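Local coordinates for galactokinase (Bifidobacterium longum subsp. infantis ATCC 15697 = JCM 1222 = DSM 20088, PDB 6TEQ), which probably phosphorylates galactose with ATP as a GHMP-family kinase and here holds 2-deoxy-2-fluoro-galactose in its sugar pocket, at residues D73-V78 against V87-L92; V234-A239 against A400-P405; A259-V264 against D289-E294. One frame throughout, in Å; residues are numbered along the deposited sequence. Where two conformers were deposited one is given.

Contact 1 of 3, residues D73-V78 against V87-L92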
loop_
_atom_site.group_PDB
_atom_site.type_symbol
_atom_site.label_atom_id
_atom_site.label_comp_id
_atom_site.label_asym_id
_atom_site.label_seq_id
_atom_site.Cartn_x
_atom_site.Cartn_y
_atom_site.Cartn_z
ATOM N N ASP A 73 7.985 13.224 28.571
ATOM C CA ASP A 73 7.658 14.524 27.928
ATOM C C ASP A 73 6.946 14.290 26.601
ATOM O O ASP A 73 6.639 13.138 26.281
ATOM C CB ASP A 73 8.895 15.419 27.802
ATOM C CG ASP A 73 9.989 14.883 26.921
ATOM O OD1 ASP A 73 9.627 14.166 25.952
ATOM O OD2 ASP A 73 11.218 15.199 27.203
ATOM N N THR A 74 6.766 15.360 25.829
ATOM C CA THR A 74 6.022 15.354 24.544
ATOM C C THR A 74 7.009 15.450 23.383
ATOM O O THR A 74 6.554 15.691 22.243
ATOM C CB THR A 74 4.938 16.429 24.528
ATOM O OG1 THR A 74 5.413 17.719 24.956
ATOM C CG2 THR A 74 3.793 15.984 25.407
ATOM N N LYS A 75 8.297 15.278 23.652
ATOM C CA LYS A 75 9.342 15.277 22.607
ATOM C C LYS A 75 9.251 13.968 21.806
ATOM O O LYS A 75 9.014 12.915 22.380
ATOM C CB LYS A 75 10.749 15.458 23.173
ATOM C CG LYS A 75 11.028 16.861 23.706
ATOM C CD LYS A 75 12.416 17.062 24.222
ATOM C CE LYS A 75 12.695 18.489 24.628
ATOM N NZ LYS A 75 13.179 18.588 26.029
ATOM N N VAL A 76 9.464 14.072 20.513
ATOM C CA VAL A 76 9.519 12.941 19.551
ATOM C C VAL A 76 10.829 13.065 18.810
ATOM O O VAL A 76 11.008 14.067 18.100
ATOM C CB VAL A 76 8.344 12.886 18.577
ATOM C CG1 VAL A 76 8.618 11.772 17.577
ATOM C CG2 VAL A 76 7.028 12.680 19.311
ATOM N N ARG A 77 11.688 12.095 19.066
ATOM C CA ARG A 77 12.945 11.921 18.324
ATOM C C ARG A 77 12.793 10.688 17.437
ATOM O O ARG A 77 12.507 9.617 17.940
ATOM C CB ARG A 77 14.184 11.853 19.190
ATOM C CG ARG A 77 14.427 13.091 20.017
ATOM C CD ARG A 77 15.691 13.024 20.806
ATOM N NE ARG A 77 15.658 11.964 21.756
ATOM C CZ ARG A 77 16.706 11.545 22.440
ATOM N NH1 ARG A 77 17.898 12.105 22.274
ATOM N NH2 ARG A 77 16.552 10.547 23.288
ATOM N N VAL A 78 13.192 10.807 16.190
ATOM C CA VAL A 78 13.198 9.656 15.273
ATOM C C VAL A 78 14.467 9.701 14.438
ATOM O O VAL A 78 14.933 10.778 14.025
ATOM C CB VAL A 78 11.937 9.644 14.383
ATOM C CG1 VAL A 78 10.704 9.381 15.209
ATOM C CG2 VAL A 78 11.748 10.846 13.546
ATOM N N VAL A 87 19.006 12.850 13.295
ATOM C CA VAL A 87 17.865 12.712 14.233
ATOM C C VAL A 87 16.920 13.905 14.042
ATOM O O VAL A 87 17.320 15.092 14.145
ATOM C CB VAL A 87 18.312 12.606 15.690
ATOM C CG1 VAL A 87 17.102 12.432 16.557
ATOM C CG2 VAL A 87 19.317 11.490 15.913
ATOM N N ALA A 88 15.666 13.572 13.818
ATOM C CA ALA A 88 14.607 14.574 13.663
ATOM C C ALA A 88 13.916 14.726 15.008
ATOM O O ALA A 88 13.592 13.736 15.623
ATOM C CB ALA A 88 13.663 14.175 12.545
ATOM N N GLU A 89 13.556 15.949 15.385
ATOM C CA GLU A 89 13.082 16.229 16.766
ATOM C C GLU A 89 11.902 17.204 16.666
ATOM O O GLU A 89 12.106 18.287 16.081
ATOM C CB GLU A 89 14.324 16.652 17.576
ATOM C CG GLU A 89 14.078 17.687 18.658
ATOM C CD GLU A 89 13.509 17.162 19.949
ATOM O OE1 GLU A 89 12.590 16.329 19.871
ATOM O OE2 GLU A 89 13.945 17.627 21.019
ATOM N N ALA A 90 10.718 16.821 17.183
ATOM C CA ALA A 90 9.506 17.661 17.178
ATOM C C ALA A 90 8.932 17.555 18.581
ATOM O O ALA A 90 9.436 16.736 19.397
ATOM C CB ALA A 90 8.499 17.267 16.105
ATOM N N ASP A 91 7.903 18.320 18.831
ATOM C CA ASP A 91 7.220 18.297 20.135
ATOM C C ASP A 91 5.733 18.232 19.819
ATOM O O ASP A 91 5.236 19.065 19.006
ATOM C CB ASP A 91 7.632 19.502 20.994
ATOM C CG ASP A 91 7.322 19.307 22.456
ATOM O OD1 ASP A 91 6.184 18.917 22.789
ATOM O OD2 ASP A 91 8.217 19.558 23.254
ATOM N N LEU A 92 5.040 17.285 20.448
ATOM C CA LEU A 92 3.589 17.086 20.251
ATOM C C LEU A 92 2.747 18.180 20.907
ATOM O O LEU A 92 1.619 18.363 20.485
ATOM C CB LEU A 92 3.236 15.724 20.842
ATOM C CG LEU A 92 3.860 14.518 20.131
ATOM C CD1 LEU A 92 3.731 13.262 20.975
ATOM C CD2 LEU A 92 3.247 14.337 18.749
HETATM O O HOH W 1 8.351 18.010 26.036
#
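A beta hairpin joins strand 75-80 to strand 86-91, and Thr74 clasps Asp91 and Leu92 at the end of this pair. Val76 with Ala90 and Val78 with Ala88 are antiparallel hydrogen-bonded pairs; Val76 N reaches Ala90 O at 2.9 Å, and Ala90 N returns to Val76 O over the same length. Beyond them Leu92 N still finds Thr74 O at 2.8 Å. Thr74 OG1, set between its backbone N and carbonyl carbon (chi1 48°), donates to Asp91 OD1 at 2.6 Å on the syn side of the carboxylate. That oxygen also accepts from Asp93 N, while water 1 links Asp91 OD2 to Thr74 N, so the carboxylate is held by both oxygens. On the face bearing Val76, the CG2 methyl meets Leu92 CD1 at 3.7 Å; farther along, Val78 CG2 rests on Ala88 CB at 4.0 Å. The other face carries Lys75 and Arg77, whose NE is salt-bridged to Asp126. Strand 125-131 runs parallel to strand 75-80 on the edge away from the hairpin partner, and helix 105-116 covers the Val76, Val78 and Leu92 face, whereas helix 12-27 touches Arg77 and Val87.

Contact 2 of 3, residues V234-A239 against A400-P405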
loop_
_atom_site.group_PDB
_atom_site.type_symbol
_atom_site.label_atom_id
_atom_site.label_comp_id
_atom_site.label_asym_id
_atom_site.label_seq_id
_atom_site.Cartn_x
_atom_site.Cartn_y
_atom_site.Cartn_z
ATOM N N VAL A 234 7.499 -9.306 -8.614
ATOM C CA VAL A 234 7.317 -7.874 -8.311
ATOM C C VAL A 234 8.574 -7.133 -8.781
ATOM O O VAL A 234 9.659 -7.580 -8.391
ATOM C CB VAL A 234 7.057 -7.661 -6.821
ATOM C CG1 VAL A 234 6.998 -6.150 -6.514
ATOM C CG2 VAL A 234 5.824 -8.389 -6.400
ATOM N N VAL A 235 8.406 -6.132 -9.657
ATOM C CA VAL A 235 9.544 -5.392 -10.197
ATOM C C VAL A 235 9.307 -3.935 -9.911
ATOM O O VAL A 235 8.322 -3.363 -10.402
ATOM C CB VAL A 235 9.743 -5.654 -11.712
ATOM C CG1 VAL A 235 10.832 -4.725 -12.270
ATOM C CG2 VAL A 235 10.039 -7.113 -11.968
ATOM N N ASP A 236 10.182 -3.352 -9.140
ATOM C CA ASP A 236 10.240 -1.902 -8.928
ATOM C C ASP A 236 10.951 -1.268 -10.117
ATOM O O ASP A 236 12.130 -1.549 -10.389
ATOM C CB ASP A 236 10.952 -1.629 -7.616
ATOM C CG ASP A 236 11.235 -0.159 -7.326
ATOM O OD1 ASP A 236 10.723 0.714 -8.039
ATOM O OD2 ASP A 236 11.973 0.064 -6.381
ATOM N N THR A 237 10.236 -0.494 -10.909
ATOM C CA THR A 237 10.815 0.121 -12.120
ATOM C C THR A 237 11.946 1.076 -11.762
ATOM O O THR A 237 12.775 1.293 -12.630
ATOM C CB THR A 237 9.807 0.881 -12.980
ATOM O OG1 THR A 237 9.304 2.030 -12.270
ATOM C CG2 THR A 237 8.712 -0.078 -13.423
ATOM N N GLN A 238 11.975 1.602 -10.554
ATOM C CA GLN A 238 12.905 2.703 -10.195
ATOM C C GLN A 238 12.747 3.889 -11.162
ATOM O O GLN A 238 13.726 4.676 -11.296
ATOM C CB GLN A 238 14.330 2.160 -10.105
ATOM C CG GLN A 238 14.437 1.040 -9.094
ATOM C CD GLN A 238 15.843 0.865 -8.587
ATOM O OE1 GLN A 238 16.675 0.152 -9.148
ATOM N NE2 GLN A 238 16.136 1.693 -7.601
ATOM N N ALA A 239 11.571 4.049 -11.801
ATOM C CA ALA A 239 11.339 5.186 -12.716
ATOM C C ALA A 239 11.314 6.398 -11.815
ATOM O O ALA A 239 10.746 6.311 -10.687
ATOM C CB ALA A 239 10.053 5.111 -13.455
ATOM N N ALA A 400 17.980 1.138 -14.232
ATOM C CA ALA A 400 17.806 -0.301 -13.971
ATOM C C ALA A 400 16.648 -0.518 -13.032
ATOM O O ALA A 400 16.545 0.158 -12.008
ATOM C CB ALA A 400 19.028 -0.911 -13.390
ATOM N N PRO A 401 15.824 -1.557 -13.268
ATOM C CA PRO A 401 14.819 -1.927 -12.278
ATOM C C PRO A 401 15.453 -2.795 -11.198
ATOM O O PRO A 401 16.591 -3.306 -11.362
ATOM C CB PRO A 401 13.800 -2.672 -13.141
ATOM C CG PRO A 401 14.650 -3.372 -14.145
ATOM C CD PRO A 401 15.781 -2.425 -14.452
ATOM N N ARG A 402 14.624 -3.122 -10.199
ATOM C CA ARG A 402 15.018 -4.152 -9.206
ATOM C C ARG A 402 13.775 -4.962 -8.902
ATOM O O ARG A 402 12.654 -4.432 -9.027
ATOM C CB ARG A 402 15.646 -3.524 -7.976
ATOM C CG ARG A 402 14.717 -2.603 -7.238
ATOM C CD ARG A 402 15.483 -1.729 -6.225
ATOM N NE ARG A 402 14.607 -0.730 -5.722
ATOM C CZ ARG A 402 14.998 0.251 -4.942
ATOM N NH1 ARG A 402 16.242 0.232 -4.472
ATOM N NH2 ARG A 402 14.125 1.181 -4.597
ATOM N N ALA A 403 13.949 -6.163 -8.440
ATOM C CA ALA A 403 12.841 -7.063 -8.175
ATOM C C ALA A 403 12.851 -7.451 -6.713
ATOM O O ALA A 403 13.766 -7.167 -5.980
ATOM C CB ALA A 403 12.937 -8.261 -9.101
ATOM N N LEU A 404 11.732 -7.999 -6.272
ATOM C CA LEU A 404 11.580 -8.430 -4.866
ATOM C C LEU A 404 10.871 -9.769 -4.916
ATOM O O LEU A 404 9.889 -9.894 -5.651
ATOM C CB LEU A 404 10.656 -7.467 -4.092
ATOM C CG LEU A 404 11.005 -6.036 -3.739
ATOM C CD1 LEU A 404 10.912 -5.199 -4.968
ATOM C CD2 LEU A 404 9.965 -5.549 -2.704
ATOM N N PRO A 405 11.260 -10.751 -4.075
ATOM C CA PRO A 405 10.426 -11.916 -3.846
ATOM C C PRO A 405 9.131 -11.461 -3.187
ATOM O O PRO A 405 9.124 -10.461 -2.453
ATOM C CB PRO A 405 11.239 -12.787 -2.914
ATOM C CG PRO A 405 12.102 -11.800 -2.178
ATOM C CD PRO A 405 12.429 -10.722 -3.200
HETATM O O HOH W 2 8.957 -11.796 -7.201
#
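Asp236 and Arg402 run alongside each other with their ends on the same side, and Gln238 lies across the arginine, nearly perpendicular to it. Arg402 turns its NE and NH2 edge to the aspartate, and both nitrogens donate to one oxygen: Asp236 OD2 is 2.8 Å from Arg402 NE and 3.0 Å from Arg402 NH2. This salt bridge lies in the guanidinium plane but not in that of the carboxylate, for the two planes are 46° apart and NE comes from above the carboxylate. The other oxygen, Asp236 OD1, accepts Gln238 N at 2.9 Å in an Asx turn, which, with the grip on Asp236 OD2, helps fix the rotation of the carboxylate. The same turn brings Gln238 over the arginine, where its amide stacks on one guanidinium face with the planes 14° apart and Gln238 CD 3.5 Å from Arg402 NE. Arg402 CG sits between its backbone N and carbonyl carbon (chi1 62°), and the chain then runs extended to NE, which carries the guanidinium out alongside Asp236. An alanine in place of Arg402 removes both donors to Asp236 OD2, and would probably leave that buried carboxylate charge without its mate and the Gln238 amide freer to turn. Beneath these groups the backbones form an antiparallel hydrogen-bonded pair, Arg402 N to Asp236 O at 3.0 Å. On the opposite face Val235 CG1 packs on Pro401 CB at 3.7 Å. Strand 402-404 stands between strands 5-6 and 230-236, with 372-378 on the far side of the latter. Helix 382-396 covers the Val235 and Pro401 face, while Asp236 touches Ser137, between Gly136 and Gly138 of the ADP-binding loop.

Contact 3 of 3, residues A259-V264 against D289-E294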
loop_
_atom_site.group_PDB
_atom_site.type_symbol
_atom_site.label_atom_id
_atom_site.label_comp_id
_atom_site.label_asym_id
_atom_site.label_seq_id
_atom_site.Cartn_x
_atom_site.Cartn_y
_atom_site.Cartn_z
ATOM N N ALA A 259 -19.056 11.911 -8.460
ATOM C CA ALA A 259 -20.068 11.409 -7.500
ATOM C C ALA A 259 -21.083 12.508 -7.182
ATOM O O ALA A 259 -22.308 12.210 -7.111
ATOM C CB ALA A 259 -19.382 10.896 -6.274
ATOM N N LYS A 260 -20.579 13.733 -7.060
ATOM C CA LYS A 260 -21.459 14.910 -6.882
ATOM C C LYS A 260 -22.394 14.996 -8.102
ATOM O O LYS A 260 -23.630 15.187 -7.891
ATOM C CB LYS A 260 -20.642 16.197 -6.662
ATOM C CG LYS A 260 -21.456 17.452 -6.338
ATOM C CD LYS A 260 -20.649 18.742 -6.339
ATOM C CE LYS A 260 -21.380 19.973 -5.807
ATOM N NZ LYS A 260 -22.731 20.143 -6.396
ATOM N N ILE A 261 -21.832 14.949 -9.306
ATOM C CA ILE A 261 -22.653 15.116 -10.530
ATOM C C ILE A 261 -23.710 14.012 -10.567
ATOM O O ILE A 261 -24.879 14.331 -10.787
ATOM C CB ILE A 261 -21.807 15.151 -11.792
ATOM C CG1 ILE A 261 -20.996 16.444 -11.824
ATOM C CG2 ILE A 261 -22.707 15.010 -13.016
ATOM C CD1 ILE A 261 -19.998 16.482 -12.888
ATOM N N LEU A 262 -23.334 12.807 -10.202
ATOM C CA LEU A 262 -24.232 11.623 -10.229
ATOM C C LEU A 262 -25.215 11.619 -9.052
ATOM O O LEU A 262 -26.210 10.869 -9.121
ATOM C CB LEU A 262 -23.360 10.368 -10.240
ATOM C CG LEU A 262 -22.677 10.164 -11.594
ATOM C CD1 LEU A 262 -21.659 9.065 -11.458
ATOM C CD2 LEU A 262 -23.670 9.935 -12.751
ATOM N N GLY A 263 -25.024 12.469 -8.047
ATOM C CA GLY A 263 -25.924 12.548 -6.890
ATOM C C GLY A 263 -25.777 11.361 -5.946
ATOM O O GLY A 263 -26.762 11.046 -5.329
ATOM N N VAL A 264 -24.565 10.782 -5.841
ATOM C CA VAL A 264 -24.258 9.596 -5.050
ATOM C C VAL A 264 -23.185 9.963 -4.055
ATOM O O VAL A 264 -22.355 10.835 -4.313
ATOM C CB VAL A 264 -23.866 8.380 -5.913
ATOM C CG1 VAL A 264 -25.056 7.907 -6.756
ATOM C CG2 VAL A 264 -22.674 8.661 -6.838
ATOM N N ASP A 289 -23.222 8.938 -19.754
ATOM C CA ASP A 289 -23.977 10.032 -20.448
ATOM C C ASP A 289 -24.262 11.228 -19.523
ATOM O O ASP A 289 -24.387 12.360 -20.048
ATOM C CB ASP A 289 -25.236 9.496 -21.121
ATOM C CG ASP A 289 -25.000 8.822 -22.467
ATOM O OD1 ASP A 289 -23.854 8.927 -23.052
ATOM O OD2 ASP A 289 -25.985 8.202 -22.929
ATOM N N ALA A 290 -24.315 10.994 -18.223
ATOM C CA ALA A 290 -24.594 12.007 -17.195
ATOM C C ALA A 290 -23.326 12.828 -16.834
ATOM O O ALA A 290 -23.454 13.856 -16.122
ATOM C CB ALA A 290 -25.204 11.316 -15.993
ATOM N N LEU A 291 -22.168 12.438 -17.362
ATOM C CA LEU A 291 -20.857 13.082 -17.159
ATOM C C LEU A 291 -20.418 13.753 -18.446
ATOM O O LEU A 291 -19.887 13.114 -19.331
ATOM C CB LEU A 291 -19.841 12.022 -16.727
ATOM C CG LEU A 291 -20.185 11.136 -15.528
ATOM C CD1 LEU A 291 -19.127 10.036 -15.350
ATOM C CD2 LEU A 291 -20.343 11.937 -14.232
ATOM N N PRO A 292 -20.537 15.074 -18.603
ATOM C CA PRO A 292 -20.185 15.711 -19.888
ATOM C C PRO A 292 -18.679 15.696 -20.222
ATOM O O PRO A 292 -18.276 15.744 -21.387
ATOM C CB PRO A 292 -20.735 17.133 -19.662
ATOM C CG PRO A 292 -20.605 17.318 -18.180
ATOM C CD PRO A 292 -21.125 16.000 -17.639
ATOM N N ASP A 293 -17.844 15.682 -19.195
ATOM C CA ASP A 293 -16.391 15.752 -19.383
ATOM C C ASP A 293 -15.857 14.355 -19.802
ATOM O O ASP A 293 -16.086 13.358 -19.104
ATOM C CB ASP A 293 -15.748 16.265 -18.102
ATOM C CG ASP A 293 -14.270 16.402 -18.293
ATOM O OD1 ASP A 293 -13.600 15.391 -18.065
ATOM O OD2 ASP A 293 -13.830 17.544 -18.752
ATOM N N GLU A 294 -15.073 14.315 -20.869
ATOM C CA GLU A 294 -14.617 13.064 -21.528
ATOM C C GLU A 294 -13.574 12.347 -20.674
ATOM O O GLU A 294 -13.552 11.110 -20.700
ATOM C CB GLU A 294 -14.155 13.356 -22.958
ATOM C CG GLU A 294 -15.285 13.827 -23.873
ATOM C CD GLU A 294 -16.289 12.816 -24.390
ATOM O OE1 GLU A 294 -16.150 11.630 -24.118
ATOM O OE2 GLU A 294 -17.189 13.215 -25.158
#
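Ile261 meets the peptide joining Ala290 to Leu291, the only flat group that these side chains touch across the contact, since those that meet here are all aliphatic. Its CG2 methyl lies 3.4 Å from Ala290 O, approaching the oxygen end of the carbonyl but tilted about 37° out of the peptide plane rather than lying over the middle of a face. Beside this approach Leu291 CD2 reaches across and settles between two residues of the opposing helix end, 4.1 Å from Ile261 CG2 and 3.9 Å from Leu262 CG. The two leucine side chains stand nearly perpendicular to each other, whereas Ile261 and Leu291 meet at a slant. In both leucines CD1 continues the chain, anti to CA (chi2 170° in Leu262 and 173° in Leu291), which leaves CD2 as the branch turned toward the partner, and Leu262 CD2 touches Ala290 CB at 3.8 Å. The helix 247-262 closes here in a Schellman motif, with Gly263 at positive phi and Val264 N bonded to Ala259 O at 3.0 Å. Facing it is the turn between helices 280-289 and 294-318, where Asp293 caps the second helix through Met296 N. Met296 also lies against both Ile261 and Leu291, and Leu262 reaches on to Leu267 and Thr270 of helix 267-276. A glycerol, probably from the crystallisation liquor, is hydrogen-bonded to Ile261 O. With 193 Å² buried in all and no polar bond between the segments, the attraction is mainly hydrophobic, with one methyl-to-carbonyl van der Waals contact; being small and non-directional, it probably does little by itself to fix orientation, and the adjoining helices pack on the same side chains.

In the fold
The three contacts are well separated: the centres of contacts 1 and 2 lie 34 Å apart, those of 2 and 3 lie 38 Å apart, and those of 1 and 3 lie 46 Å apart. Contacts 1 and 2 belong to different sheets. Ser80, an ADP-binding residue, follows two residues after Val78 in the strand of contact 1, and in contact 2 the side chain of Asp236 is about 6 Å from Gly136, another such residue, though ADP is absent here. The Asp236 side chain is about 13 Å from the bound fluorogalactose. Strand 230-236 of contact 2 is followed in the chain by helix 247-262, whose end forms one side of contact 3, a peripheral helical packing away from the annotated sites.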